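Side-chain contacts in cytochrome P450 (Rhodococcus erythropolis, PDB 3WEC), which is a heme monooxygenase that hydroxylates the quinoline nitrogen in aurachin biosynthesis, a step that confers antibiotic activity on these alkaloids: residues M85-G90 with D198-A203; R140-C145 with R376-R381. All blocks are in the same frame, centred on the assembly; numbering follows the deposited sequence.

Contact 1: M85-G90 with D198-A203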
loop_
_atom_site.group_PDB
_atom_site.type_symbol
_atom_site.label_atom_id
_atom_site.label_comp_id
_atom_site.label_asym_id
_atom_site.label_seq_id
_atom_site.Cartn_x
_atom_site.Cartn_y
_atom_site.Cartn_z
ATOM N N MET A 85 -16.859 -6.279 11.365
ATOM C CA MET A 85 -15.578 -6.146 10.653
ATOM C C MET A 85 -15.345 -7.272 9.654
ATOM O O MET A 85 -15.467 -8.432 10.008
ATOM C CB MET A 85 -14.389 -6.147 11.636
ATOM C CG MET A 85 -14.040 -4.809 12.288
ATOM S SD MET A 85 -13.655 -3.472 11.139
ATOM C CE MET A 85 -12.051 -3.941 10.474
ATOM N N PRO A 86 -14.982 -6.928 8.406
ATOM C CA PRO A 86 -14.469 -7.857 7.393
ATOM C C PRO A 86 -13.078 -8.328 7.819
ATOM O O PRO A 86 -12.482 -7.692 8.692
ATOM C CB PRO A 86 -14.368 -6.972 6.146
ATOM C CG PRO A 86 -14.159 -5.603 6.684
ATOM C CD PRO A 86 -15.018 -5.541 7.894
ATOM N N PRO A 87 -12.570 -9.438 7.252
ATOM C CA PRO A 87 -11.182 -9.841 7.557
ATOM C C PRO A 87 -10.207 -8.705 7.237
ATOM O O PRO A 87 -10.218 -8.156 6.139
ATOM C CB PRO A 87 -10.918 -11.014 6.611
ATOM C CG PRO A 87 -12.252 -11.484 6.174
ATOM C CD PRO A 87 -13.188 -10.308 6.241
ATOM N N PHE A 88 -9.403 -8.344 8.225
ATOM C CA PHE A 88 -8.548 -7.176 8.129
ATOM C C PHE A 88 -7.227 -7.409 8.871
ATOM O O PHE A 88 -7.234 -7.856 10.035
ATOM C CB PHE A 88 -9.314 -5.966 8.676
ATOM C CG PHE A 88 -8.551 -4.673 8.638
ATOM C CD1 PHE A 88 -8.410 -3.911 9.792
ATOM C CD2 PHE A 88 -7.979 -4.207 7.457
ATOM C CE1 PHE A 88 -7.721 -2.710 9.760
ATOM C CE2 PHE A 88 -7.276 -3.008 7.430
ATOM C CZ PHE A 88 -7.146 -2.260 8.586
ATOM N N LEU A 89 -6.117 -7.160 8.161
ATOM C CA LEU A 89 -4.765 -7.102 8.752
ATOM C C LEU A 89 -4.820 -6.203 9.970
ATOM O O LEU A 89 -5.309 -5.081 9.883
ATOM C CB LEU A 89 -3.756 -6.489 7.768
ATOM C CG LEU A 89 -2.629 -7.210 7.019
ATOM C CD1 LEU A 89 -1.591 -6.176 6.581
ATOM C CD2 LEU A 89 -1.953 -8.310 7.819
ATOM N N GLY A 90 -4.352 -6.655 11.118
ATOM C CA GLY A 90 -4.438 -5.759 12.270
ATOM C C GLY A 90 -5.717 -5.797 13.113
ATOM O O GLY A 90 -5.806 -5.123 14.150
ATOM N N ASP A 198 -15.427 -15.465 4.839
ATOM C CA ASP A 198 -15.009 -16.865 5.085
ATOM C C ASP A 198 -13.903 -17.343 4.149
ATOM O O ASP A 198 -12.806 -17.706 4.615
ATOM C CB ASP A 198 -16.211 -17.836 4.953
ATOM C CG ASP A 198 -17.245 -17.659 6.045
ATOM O OD1 ASP A 198 -18.164 -18.511 6.123
ATOM O OD2 ASP A 198 -17.149 -16.694 6.837
ATOM N N ARG A 199 -14.178 -17.322 2.838
ATOM C CA ARG A 199 -13.193 -17.684 1.808
ATOM C C ARG A 199 -11.817 -16.996 2.010
ATOM O O ARG A 199 -10.737 -17.521 1.654
ATOM C CB ARG A 199 -13.750 -17.212 0.507
ATOM C CG ARG A 199 -13.307 -17.962 -0.710
ATOM C CD ARG A 199 -14.598 -18.474 -1.292
ATOM N NE ARG A 199 -14.630 -18.485 -2.739
ATOM C CZ ARG A 199 -15.377 -19.361 -3.431
ATOM N NH1 ARG A 199 -16.058 -20.286 -2.786
ATOM N NH2 ARG A 199 -15.383 -19.352 -4.754
ATOM N N ARG A 200 -11.872 -15.816 2.597
ATOM C CA ARG A 200 -10.695 -14.940 2.737
ATOM C C ARG A 200 -10.001 -15.283 4.032
ATOM O O ARG A 200 -8.762 -15.307 4.118
ATOM C CB ARG A 200 -11.214 -13.524 2.839
ATOM C CG ARG A 200 -10.380 -12.424 2.223
ATOM C CD ARG A 200 -11.102 -11.871 1.028
ATOM N NE ARG A 200 -11.258 -10.430 1.132
ATOM C CZ ARG A 200 -11.774 -9.648 0.188
ATOM N NH1 ARG A 200 -12.180 -10.110 -0.980
ATOM N NH2 ARG A 200 -11.918 -8.377 0.438
ATOM N N SER A 201 -10.810 -15.478 5.068
ATOM C CA SER A 201 -10.383 -16.080 6.338
ATOM C C SER A 201 -9.698 -17.424 6.191
ATOM O O SER A 201 -8.685 -17.671 6.822
ATOM C CB SER A 201 -11.590 -16.264 7.273
ATOM O OG SER A 201 -11.586 -15.188 8.192
ATOM N N ALA A 202 -10.257 -18.316 5.388
ATOM C CA ALA A 202 -9.559 -19.574 5.172
ATOM C C ALA A 202 -8.170 -19.254 4.615
ATOM O O ALA A 202 -7.198 -19.895 4.966
ATOM C CB ALA A 202 -10.332 -20.509 4.262
ATOM N N ALA A 203 -8.046 -18.205 3.815
ATOM C CA ALA A 203 -6.808 -18.024 3.097
ATOM C C ALA A 203 -5.741 -17.352 3.994
ATOM O O ALA A 203 -4.516 -17.549 3.825
ATOM C CB ALA A 203 -7.094 -17.270 1.813
#

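Contact 2: R140-C145 with R376-R381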
loop_
_atom_site.group_PDB
_atom_site.type_symbol
_atom_site.label_atom_id
_atom_site.label_comp_id
_atom_site.label_asym_id
_atom_site.label_seq_id
_atom_site.Cartn_x
_atom_site.Cartn_y
_atom_site.Cartn_z
ATOM N N ARG A 140 4.493 -6.175 -21.762
ATOM C CA ARG A 140 4.157 -6.920 -22.981
ATOM C C ARG A 140 2.700 -7.408 -23.039
ATOM O O ARG A 140 2.069 -7.373 -24.090
ATOM C CB ARG A 140 5.134 -8.106 -23.164
ATOM C CG ARG A 140 4.717 -9.124 -24.214
ATOM C CD ARG A 140 5.785 -10.201 -24.406
ATOM N NE ARG A 140 6.956 -9.688 -25.127
ATOM C CZ ARG A 140 6.994 -9.409 -26.432
ATOM N NH1 ARG A 140 5.927 -9.586 -27.199
ATOM N NH2 ARG A 140 8.110 -8.941 -26.975
ATOM N N HIS A 141 2.178 -7.864 -21.900
ATOM C CA HIS A 141 0.786 -8.350 -21.809
ATOM C C HIS A 141 -0.265 -7.269 -22.067
ATOM O O HIS A 141 -1.355 -7.562 -22.585
ATOM C CB HIS A 141 0.565 -9.071 -20.474
ATOM C CG HIS A 141 -0.569 -10.085 -20.484
ATOM N ND1 HIS A 141 -1.453 -10.205 -21.516
ATOM C CD2 HIS A 141 -0.972 -11.015 -19.514
ATOM C CE1 HIS A 141 -2.348 -11.175 -21.237
ATOM N NE2 HIS A 141 -2.053 -11.676 -20.017
ATOM N N LEU A 142 0.090 -6.021 -21.759
ATOM C CA LEU A 142 -0.751 -4.838 -22.002
ATOM C C LEU A 142 -1.361 -4.656 -23.409
ATOM O O LEU A 142 -2.450 -4.092 -23.513
ATOM C CB LEU A 142 -0.019 -3.542 -21.615
ATOM C CG LEU A 142 -0.304 -2.701 -20.367
ATOM C CD1 LEU A 142 -0.341 -1.241 -20.790
ATOM C CD2 LEU A 142 -1.622 -3.021 -19.677
ATOM N N GLU A 143 -0.680 -5.103 -24.481
ATOM C CA GLU A 143 -1.245 -4.933 -25.817
ATOM C C GLU A 143 -2.336 -5.936 -26.190
ATOM O O GLU A 143 -3.030 -5.743 -27.178
ATOM C CB GLU A 143 -0.176 -4.820 -26.935
ATOM C CG GLU A 143 0.784 -5.989 -27.124
ATOM C CD GLU A 143 1.811 -5.716 -28.223
ATOM O OE1 GLU A 143 2.901 -6.324 -28.179
ATOM O OE2 GLU A 143 1.549 -4.886 -29.123
ATOM N N HIS A 144 -2.482 -7.003 -25.414
ATOM C CA HIS A 144 -3.480 -8.033 -25.719
ATOM C C HIS A 144 -4.176 -8.508 -24.474
ATOM O O HIS A 144 -4.338 -9.711 -24.221
ATOM C CB HIS A 144 -2.856 -9.189 -26.496
ATOM C CG HIS A 144 -2.427 -8.815 -27.910
ATOM N ND1 HIS A 144 -3.296 -8.331 -28.835
ATOM C CD2 HIS A 144 -1.177 -8.853 -28.527
ATOM C CE1 HIS A 144 -2.633 -8.078 -29.983
ATOM N NE2 HIS A 144 -1.336 -8.398 -29.793
ATOM N N CYS A 145 -4.594 -7.537 -23.679
ATOM C CA CYS A 145 -5.392 -7.817 -22.528
ATOM C C CYS A 145 -6.729 -7.131 -22.711
ATOM O O CYS A 145 -6.856 -6.215 -23.520
ATOM C CB CYS A 145 -4.677 -7.359 -21.253
ATOM S SG CYS A 145 -4.567 -5.563 -21.023
ATOM N N ARG A 376 9.926 2.085 -17.345
ATOM C CA ARG A 376 11.019 2.019 -18.310
ATOM C C ARG A 376 10.690 1.108 -19.501
ATOM O O ARG A 376 10.970 1.461 -20.647
ATOM C CB ARG A 376 12.340 1.559 -17.680
ATOM C CG ARG A 376 13.442 1.419 -18.733
ATOM C CD ARG A 376 14.840 1.092 -18.203
ATOM N NE ARG A 376 15.325 2.106 -17.275
ATOM C CZ ARG A 376 15.212 2.022 -15.952
ATOM N NH1 ARG A 376 14.657 0.955 -15.374
ATOM N NH2 ARG A 376 15.675 3.007 -15.204
ATOM N N GLU A 377 10.118 -0.064 -19.212
ATOM C CA GLU A 377 9.692 -0.980 -20.271
ATOM C C GLU A 377 8.517 -0.366 -21.040
ATOM O O GLU A 377 8.468 -0.395 -22.270
ATOM C CB GLU A 377 9.300 -2.342 -19.674
ATOM C CG GLU A 377 10.451 -3.180 -19.127
ATOM C CD GLU A 377 11.502 -3.510 -20.188
ATOM O OE1 GLU A 377 12.694 -3.243 -19.903
ATOM O OE2 GLU A 377 11.132 -4.003 -21.296
ATOM N N LEU A 378 7.582 0.199 -20.276
ATOM C CA LEU A 378 6.406 0.861 -20.782
ATOM C C LEU A 378 6.717 1.943 -21.821
ATOM O O LEU A 378 6.132 1.974 -22.900
ATOM C CB LEU A 378 5.687 1.543 -19.627
ATOM C CG LEU A 378 4.163 1.448 -19.435
ATOM C CD1 LEU A 378 3.587 2.825 -19.097
ATOM C CD2 LEU A 378 3.384 0.781 -20.562
ATOM N N SER A 379 7.601 2.855 -21.443
ATOM C CA SER A 379 7.930 4.022 -22.246
ATOM C C SER A 379 8.825 3.643 -23.395
ATOM O O SER A 379 8.773 4.283 -24.425
ATOM C CB SER A 379 8.631 5.076 -21.395
ATOM O OG SER A 379 9.731 4.496 -20.699
ATOM N N GLN A 380 9.640 2.609 -23.217
ATOM C CA GLN A 380 10.510 2.109 -24.294
ATOM C C GLN A 380 9.687 1.350 -25.342
ATOM O O GLN A 380 9.908 1.507 -26.515
ATOM C CB GLN A 380 11.644 1.248 -23.740
ATOM C CG GLN A 380 12.689 2.025 -22.933
ATOM C CD GLN A 380 13.886 1.171 -22.483
ATOM O OE1 GLN A 380 13.745 0.001 -22.101
ATOM N NE2 GLN A 380 15.071 1.768 -22.511
ATOM N N ARG A 381 8.700 0.578 -24.900
ATOM C CA ARG A 381 7.829 -0.193 -25.788
ATOM C C ARG A 381 6.722 0.619 -26.528
ATOM O O ARG A 381 6.398 0.326 -27.682
ATOM C CB ARG A 381 7.179 -1.320 -24.974
ATOM C CG ARG A 381 6.478 -2.330 -25.853
ATOM C CD ARG A 381 6.196 -3.679 -25.191
ATOM N NE ARG A 381 5.735 -4.526 -26.280
ATOM C CZ ARG A 381 6.549 -5.210 -27.091
ATOM N NH1 ARG A 381 7.861 -5.234 -26.871
ATOM N NH2 ARG A 381 6.037 -5.907 -28.089
#

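Contact 1: M85-G90 with D198-A203
Pro-87 and Arg-200 meet where the loop between helices 73-81 and 107-121 passes beside helix 194-216, and the contact illustrates how a proline can lean on a helix without any polar bond. The outermost ring carbon does the touching: Pro-87 CG lies 4.0 Å from Arg-200 CB, with Arg-200 CG just beyond, and the pyrrolidine ring and the arginine chain cross at about a right angle. The backbones come within 6.4 Å at the CA atoms of Pro-87 and Ser-201, close enough for a small ring to span the gap. The same ring also touches Ala-197 and Ile-204 of this helix, one turn to either side along the sequence, so the apolar part of the contact is a proline resting on a patch made of aliphatic carbons.

The other side is looser. Ser-201 OG stands a little farther from the same carbon, 4.3 Å from Pro-87 CG, and makes no hydrogen bond to the loop segment. The Arg-200 chain bends at chi2 (111°) and again at chi3 (126°); the residue also touches a crystal neighbour, so its course may partly reflect the lattice.

The loop is anchored more deeply elsewhere. Leu-89 packs on Leu-249 and Val-252 of helix 240-271, the long central helix of the P450 fold, and its backbone bonds to that of Val-185; Phe-88 touches the bound aurachin intermediate. By position in the fold the loop belongs to the B-C region and helix 194-216 is probably the G helix, elements that cover the substrate pocket in P450s. With no hydrogen bond or salt bridge across the two segments and a buried surface of 107 Å², the chemistry is van der Waals and non-directional, consistent with parts that could shift slightly against each other.

Contact 2: R140-C145 with R376-R381
The C-terminal part of helix 128-141 and the segment that continues from it approach the C-terminal end of helix 364-381 at arm's length, the nearest CA atoms, those of Arg-140 and Arg-381, being 8.2 Å apart, so side chains rather than backbones make the contact. Arg-381 does most of this with a chain extended from CG to NE. Its NH2 donates to Glu-143 OE1 at 3.2 Å in a salt bridge whose hydrogen bond is nearly straight. The oxygen lies at the guanidinium edge, near its plane, and is met on its syn side but 30° out of the carboxylate plane, the two flat groups being steeply inclined to each other.

Arg-140 comes over a face instead. Its chain turns at chi3 (-73°), setting its guanidinium against that of Arg-381, whose CZ lies 3.9 Å above the Arg-140 plane and offset toward the rim. The planes are 53° apart, so this is no parallel stack. The closest nitrogens, Arg-140 NH2 and Arg-381 NH1, are 3.7 Å apart; Glu-143 probably offsets part of the accumulated positive charge. Both arginines touch crystal neighbours, so their pairing may partly reflect the lattice.

Beneath this polar layer, Leu-142 CD1 meets Leu-378 CD2 at 4.2 Å, methyl to methyl. These buried leucines tie the contact into the fold: Leu-142 also packs on Ala-148 and Val-152 of helix 148-153 and on Val-407 of strand 407-410, while Leu-378 rests on Phe-276 of helix 273-281. Glu-143 leans on Val-409 of the same strand, and Arg-381 on Val-139 of helix 128-141.

The two contacts show different ways of joining distant segments, one by van der Waals contact without a hydrogen bond, the other by a salt bridge above a pair of leucines. Their centres are 34 Å apart and their nearest atoms about 22 Å, so they do not touch, although their segments alternate along the chain. Neither contact is at the active site, but the loop of contact 1 carries Phe-88 of the substrate pocket, and the side chain of Arg-200 is about 12 Å from the bound intermediate. Contact 2 is centred 23 Å from the middle of the chain; its helix 364-381 follows Cys-361, the axial ligand of the heme iron, in the sequence.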